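Local coordinates for berberine bridge enzyme-like protein (Arabidopsis thaliana, PDB 5D79) that is a secreted FAD-dependent oxidoreductase of the berberine bridge enzyme-like family, involved in adaptation to salt stress, at residues 136-141 against 158-163; 166-171 against 245-250. All blocks are in the same frame, centred on the assembly; numbering follows the deposited sequence.

Contact 1. Residues 136-141 against 158-163; sequences ISLDVD and YEIGKT
Glu159 and Leu138, each giving up about 60 Å² of surface, meet along their hydrocarbon parts where helix 153-163 packs against strand 136-139. Leu138 CD1 lies 3.7 Å from Glu159 CG, the two side chains sliding past each other in opposite directions. The same methyl also touches the next helix residue, 3.7 Å from Ile160 CG1, and here the leucine and isoleucine cross at about a right angle. CD1 of Leu138 therefore bridges two successive helix residues. Ile136 CG2 reaches the glutamate at the same carbon as the leucine does, 3.8 Å from Glu159 CG; both come at it from the strand side, about 80° apart. Glu159 can serve both apolar and polar partners because its CG stands anti to the backbone N (chi1 -173°) and the chain then bends at chi2, turning the carboxylate toward the strand backbone, which it reaches through a water. This water donates to Glu159 OE2 at 2.9 Å and accepts from Leu138 N at 3.0 Å, with a weak further bond to Ile136 O. Further along, Val140 CG2 meets Thr163 CG2 at 3.6 Å. The threonine methyl faces the valine while its hydroxyl, Thr163 OG1, turns back into the helix and donates to Glu159 O at 2.6 Å, nearly in line with the carbonyl. The short segment axes approach to 9.5 Å and are inclined at 41°, so the helix runs askew to the strand it covers. Within the FAD-binding PCMH-type region, this helix follows the antiparallel pair 136-139/144-148 and packs back on its first strand; Ile136 also rests on Val147 of strand 144-148 and on Glu155 and Leu156 one turn earlier in the helix, while Ile160 reaches past the contact to Phe169.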
loop_
_atom_site.group_PDB
_atom_site.type_symbol
_atom_site.label_atom_id
_atom_site.label_comp_id
_atom_site.label_asym_id
_atom_site.label_seq_id
_atom_site.Cartn_x
_atom_site.Cartn_y
_atom_site.Cartn_z
ATOM N N ILE A 136 -15.902 -6.043 10.657
ATOM C CA ILE A 136 -16.425 -5.357 9.485
ATOM C C ILE A 136 -17.942 -5.396 9.451
ATOM O O ILE A 136 -18.549 -6.447 9.311
ATOM C CB ILE A 136 -15.880 -5.966 8.173
ATOM C CG1 ILE A 136 -14.348 -5.902 8.156
ATOM C CG2 ILE A 136 -16.457 -5.227 6.963
ATOM C CD1 ILE A 136 -13.686 -6.758 7.105
ATOM N N SER A 137 -18.556 -4.236 9.565
ATOM C CA SER A 137 -19.996 -4.166 9.523
ATOM C C SER A 137 -20.446 -3.226 8.410
ATOM O O SER A 137 -20.291 -1.997 8.501
ATOM C CB SER A 137 -20.532 -3.716 10.875
ATOM O OG SER A 137 -19.854 -4.389 11.921
ATOM N N LEU A 138 -20.991 -3.815 7.350
ATOM C CA LEU A 138 -21.477 -3.059 6.209
ATOM C C LEU A 138 -22.960 -2.744 6.334
ATOM O O LEU A 138 -23.697 -3.420 7.051
ATOM C CB LEU A 138 -21.227 -3.834 4.920
ATOM C CG LEU A 138 -19.830 -4.436 4.809
ATOM C CD1 LEU A 138 -19.728 -5.276 3.542
ATOM C CD2 LEU A 138 -18.783 -3.334 4.839
ATOM N N ASP A 139 -23.389 -1.713 5.624
ATOM C CA ASP A 139 -24.803 -1.393 5.475
ATOM C C ASP A 139 -25.082 -1.373 3.978
ATOM O O ASP A 139 -25.048 -0.311 3.354
ATOM C CB ASP A 139 -25.129 -0.044 6.140
ATOM C CG ASP A 139 -26.586 0.400 5.942
ATOM O OD1 ASP A 139 -27.301 -0.135 5.069
ATOM O OD2 ASP A 139 -27.013 1.328 6.665
ATOM N N VAL A 140 -25.351 -2.537 3.394
ATOM C CA VAL A 140 -25.355 -2.633 1.937
ATOM C C VAL A 140 -26.405 -1.711 1.299
ATOM O O VAL A 140 -26.199 -1.203 0.197
ATOM C CB VAL A 140 -25.577 -4.085 1.470
ATOM C CG1 VAL A 140 -25.082 -4.270 0.059
ATOM C CG2 VAL A 140 -24.832 -5.035 2.377
ATOM N N ASP A 141 -27.513 -1.463 1.999
ATOM C CA ASP A 141 -28.612 -0.671 1.429
ATOM C C ASP A 141 -28.262 0.818 1.417
ATOM O O ASP A 141 -28.676 1.552 0.515
ATOM C CB ASP A 141 -29.921 -0.900 2.199
ATOM C CG ASP A 141 -30.392 -2.362 2.166
ATOM O OD1 ASP A 141 -30.157 -3.068 1.153
ATOM O OD2 ASP A 141 -31.009 -2.798 3.166
ATOM N N TYR A 158 -14.147 -9.926 0.997
ATOM C CA TYR A 158 -14.936 -11.128 1.231
ATOM C C TYR A 158 -16.301 -10.779 1.787
ATOM O O TYR A 158 -17.308 -11.358 1.398
ATOM C CB TYR A 158 -14.203 -12.066 2.186
ATOM C CG TYR A 158 -14.902 -13.375 2.419
ATOM C CD1 TYR A 158 -14.964 -14.342 1.416
ATOM C CD2 TYR A 158 -15.487 -13.660 3.648
ATOM C CE1 TYR A 158 -15.595 -15.557 1.635
ATOM C CE2 TYR A 158 -16.119 -14.869 3.876
ATOM C CZ TYR A 158 -16.171 -15.813 2.869
ATOM O OH TYR A 158 -16.804 -17.012 3.105
ATOM N N GLU A 159 -16.325 -9.815 2.696
ATOM C CA GLU A 159 -17.559 -9.430 3.365
ATOM C C GLU A 159 -18.534 -8.804 2.355
ATOM O O GLU A 159 -19.705 -9.179 2.283
ATOM C CB GLU A 159 -17.225 -8.484 4.528
ATOM C CG GLU A 159 -18.380 -8.117 5.449
ATOM C CD GLU A 159 -19.086 -9.309 6.083
ATOM O OE1 GLU A 159 -18.429 -10.339 6.415
ATOM O OE2 GLU A 159 -20.322 -9.188 6.249
ATOM N N ILE A 160 -18.019 -7.872 1.561
ATOM C CA ILE A 160 -18.750 -7.304 0.436
ATOM C C ILE A 160 -19.200 -8.363 -0.577
ATOM O O ILE A 160 -20.394 -8.541 -0.808
ATOM C CB ILE A 160 -17.895 -6.282 -0.303
ATOM C CG1 ILE A 160 -17.451 -5.171 0.649
ATOM C CG2 ILE A 160 -18.665 -5.728 -1.480
ATOM C CD1 ILE A 160 -16.419 -4.237 0.057
ATOM N N GLY A 161 -18.240 -9.066 -1.169
ATOM C CA GLY A 161 -18.515 -9.960 -2.276
ATOM C C GLY A 161 -19.464 -11.102 -1.982
ATOM O O GLY A 161 -20.217 -11.515 -2.859
ATOM N N LYS A 162 -19.425 -11.618 -0.753
ATOM C CA LYS A 162 -20.322 -12.697 -0.315
ATOM C C LYS A 162 -21.754 -12.212 -0.072
ATOM O O LYS A 162 -22.682 -13.016 -0.059
ATOM C CB LYS A 162 -19.793 -13.345 0.966
ATOM C CG LYS A 162 -18.547 -14.160 0.780
ATOM C CD LYS A 162 -18.890 -15.540 0.286
ATOM C CE LYS A 162 -19.710 -16.301 1.323
ATOM N NZ LYS A 162 -20.037 -17.670 0.861
ATOM N N THR A 163 -21.911 -10.897 0.117
ATOM C CA THR A 163 -23.190 -10.263 0.461
ATOM C C THR A 163 -23.934 -9.703 -0.746
ATOM O O THR A 163 -25.145 -9.848 -0.862
ATOM C CB THR A 163 -22.995 -9.098 1.462
ATOM O OG1 THR A 163 -22.223 -9.537 2.589
ATOM C CG2 THR A 163 -24.344 -8.571 1.935
HETATM O O HOH W 1 -21.370 -6.811 7.627
#

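Contact 2. Residues 166-171 against 245-250; sequences SLAFPA and KLVDVP
A short antiparallel strand pairing joins residues 166-171 to the C-terminal end of the long broken strand 238-248, in the buried part of the FAD-binding PCMH-type region. Ala168 and Val247 form its hydrogen-bonded pair: Ala168 N donates to Val247 O at 2.9 Å, in the carbonyl plane, and Val247 N returns a straighter bond to Ala168 O at 3.0 Å. Val249 N adds a third, nearly linear bond to Ser166 O (3.1 Å), although it approaches from above the carbonyl plane. Leu167 and Asp248, the neighbouring non-hydrogen-bonded pair, share one face and lie side by side, Leu167 CD2 3.4 Å from Asp248 OD1; Leu167 CD1 crosses over to Leu246 CD1 at 3.7 Å, while Asp248 OD1 is salt-bridged to Arg143. Cutting Leu167 back to an alanine is likely to leave a gap beside Leu246 CD1 and strip the Asp248 carboxylate of its apolar neighbour. The other face carries Ala168 and Val247, and Ala168 CB also meets Val249 CG1 at 3.7 Å. Phe169, its CG anti to the backbone N (chi1 -173°), presents its ring edge to Lys245 O, with CD1 3.4 Å away in the ring plane. Pro170, centre of an inverse gamma turn, sets CD above one face of this ring, near its rim. The pairing is a two-residue antiparallel bridge, one hydrogen-bonded and one non-hydrogen-bonded pair, by which strand 167-168 joins the antiparallel sheet of this region.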
loop_
_atom_site.group_PDB
_atom_site.type_symbol
_atom_site.label_atom_id
_atom_site.label_comp_id
_atom_site.label_asym_id
_atom_site.label_seq_id
_atom_site.Cartn_x
_atom_site.Cartn_y
_atom_site.Cartn_z
ATOM N N SER A 166 -23.241 -6.366 -6.608
ATOM C CA SER A 166 -23.343 -5.081 -7.289
ATOM C C SER A 166 -22.603 -3.943 -6.561
ATOM O O SER A 166 -22.741 -2.778 -6.925
ATOM C CB SER A 166 -24.820 -4.709 -7.486
ATOM O OG SER A 166 -25.493 -4.570 -6.247
ATOM N N LEU A 167 -21.822 -4.278 -5.539
ATOM C CA LEU A 167 -21.013 -3.280 -4.849
ATOM C C LEU A 167 -19.573 -3.738 -4.726
ATOM O O LEU A 167 -19.280 -4.932 -4.790
ATOM C CB LEU A 167 -21.567 -2.977 -3.459
ATOM C CG LEU A 167 -22.900 -2.241 -3.321
ATOM C CD1 LEU A 167 -23.155 -1.921 -1.853
ATOM C CD2 LEU A 167 -22.919 -0.990 -4.161
ATOM N N ALA A 168 -18.680 -2.775 -4.547
ATOM C CA ALA A 168 -17.252 -3.038 -4.456
ATOM C C ALA A 168 -16.580 -1.984 -3.590
ATOM O O ALA A 168 -17.223 -1.065 -3.087
ATOM C CB ALA A 168 -16.616 -3.061 -5.853
ATOM N N PHE A 169 -15.278 -2.116 -3.408
ATOM C CA PHE A 169 -14.540 -1.041 -2.804
ATOM C C PHE A 169 -13.187 -0.970 -3.483
ATOM O O PHE A 169 -12.557 -1.999 -3.711
ATOM C CB PHE A 169 -14.406 -1.224 -1.289
ATOM C CG PHE A 169 -13.790 -0.040 -0.615
ATOM C CD1 PHE A 169 -14.534 1.108 -0.399
ATOM C CD2 PHE A 169 -12.451 -0.049 -0.249
ATOM C CE1 PHE A 169 -13.961 2.219 0.185
ATOM C CE2 PHE A 169 -11.867 1.064 0.344
ATOM C CZ PHE A 169 -12.620 2.191 0.563
ATOM N N PRO A 170 -12.749 0.252 -3.831
ATOM C CA PRO A 170 -11.499 0.467 -4.557
ATOM C C PRO A 170 -10.268 0.454 -3.642
ATOM O O PRO A 170 -9.895 1.496 -3.116
ATOM C CB PRO A 170 -11.707 1.845 -5.180
ATOM C CG PRO A 170 -12.577 2.555 -4.191
ATOM C CD PRO A 170 -13.487 1.513 -3.618
ATOM N N ALA A 171 -9.666 -0.716 -3.439
ATOM C CA ALA A 171 -8.407 -0.830 -2.700
ATOM C C ALA A 171 -7.444 -1.704 -3.498
ATOM O O ALA A 171 -7.709 -1.992 -4.668
ATOM C CB ALA A 171 -8.637 -1.401 -1.310
ATOM N N LYS A 245 -17.222 4.199 1.888
ATOM C CA LYS A 245 -18.312 4.366 0.948
ATOM C C LYS A 245 -18.192 3.273 -0.116
ATOM O O LYS A 245 -17.188 3.190 -0.818
ATOM C CB LYS A 245 -18.273 5.762 0.315
ATOM C CG LYS A 245 -19.511 6.120 -0.467
ATOM C CD LYS A 245 -20.732 6.057 0.431
ATOM C CE LYS A 245 -21.985 5.808 -0.372
ATOM N NZ LYS A 245 -23.174 5.806 0.507
ATOM N N LEU A 246 -19.205 2.420 -0.216
ATOM C CA LEU A 246 -19.201 1.341 -1.206
ATOM C C LEU A 246 -19.591 1.864 -2.591
ATOM O O LEU A 246 -20.473 2.705 -2.716
ATOM C CB LEU A 246 -20.143 0.215 -0.770
ATOM C CG LEU A 246 -19.822 -0.436 0.588
ATOM C CD1 LEU A 246 -20.832 -1.524 0.962
ATOM C CD2 LEU A 246 -18.382 -0.978 0.648
ATOM N N VAL A 247 -18.918 1.373 -3.629
ATOM C CA VAL A 247 -19.109 1.897 -4.975
ATOM C C VAL A 247 -19.808 0.865 -5.836
ATOM O O VAL A 247 -19.782 -0.325 -5.540
ATOM C CB VAL A 247 -17.773 2.316 -5.627
ATOM C CG1 VAL A 247 -17.132 3.456 -4.828
ATOM C CG2 VAL A 247 -16.834 1.135 -5.743
ATOM N N ASP A 248 -20.443 1.324 -6.904
ATOM C CA ASP A 248 -21.295 0.447 -7.688
ATOM C C ASP A 248 -20.506 -0.243 -8.776
ATOM O O ASP A 248 -19.629 0.341 -9.398
ATOM C CB ASP A 248 -22.465 1.223 -8.301
ATOM C CG ASP A 248 -23.284 1.968 -7.262
ATOM O OD1 ASP A 248 -23.975 1.313 -6.464
ATOM O OD2 ASP A 248 -23.249 3.216 -7.249
ATOM N N VAL A 249 -20.828 -1.507 -8.982
ATOM C CA VAL A 249 -20.270 -2.273 -10.070
ATOM C C VAL A 249 -21.387 -3.089 -10.656
ATOM O O VAL A 249 -22.331 -3.461 -9.960
ATOM C CB VAL A 249 -19.106 -3.227 -9.623
ATOM C CG1 VAL A 249 -17.830 -2.452 -9.339
ATOM C CG2 VAL A 249 -19.499 -4.074 -8.429
ATOM N N PRO A 250 -21.301 -3.370 -11.950
ATOM C CA PRO A 250 -22.232 -4.333 -12.536
ATOM C C PRO A 250 -21.978 -5.759 -12.034
ATOM O O PRO A 250 -20.854 -6.128 -11.726
ATOM C CB PRO A 250 -21.958 -4.212 -14.039
ATOM C CG PRO A 250 -21.367 -2.854 -14.191
ATOM C CD PRO A 250 -20.528 -2.659 -12.969
#

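Contact 1 and contact 2 follow each other along the chain, helix 153-163 running into strand 167-168, and their centres lie 10 Å apart. Ile160 is the main joint: its CG2 lies 3.5 Å from Leu167 O, and its CD1 3.8 Å from Leu246 CD2 and 3.9 Å from Phe169 CB, so this one helix side chain packs on both segments of contact 2. Val140 CG1, 3.6 Å from Leu167 CD1, makes a second link. Strands 136-139, 167-168 and 238-248 belong to one antiparallel sheet. Both contacts stand back from the flavin: the bound FAD is about 13 Å from the side chain of Ile136 and about 10 Å from that of Pro170.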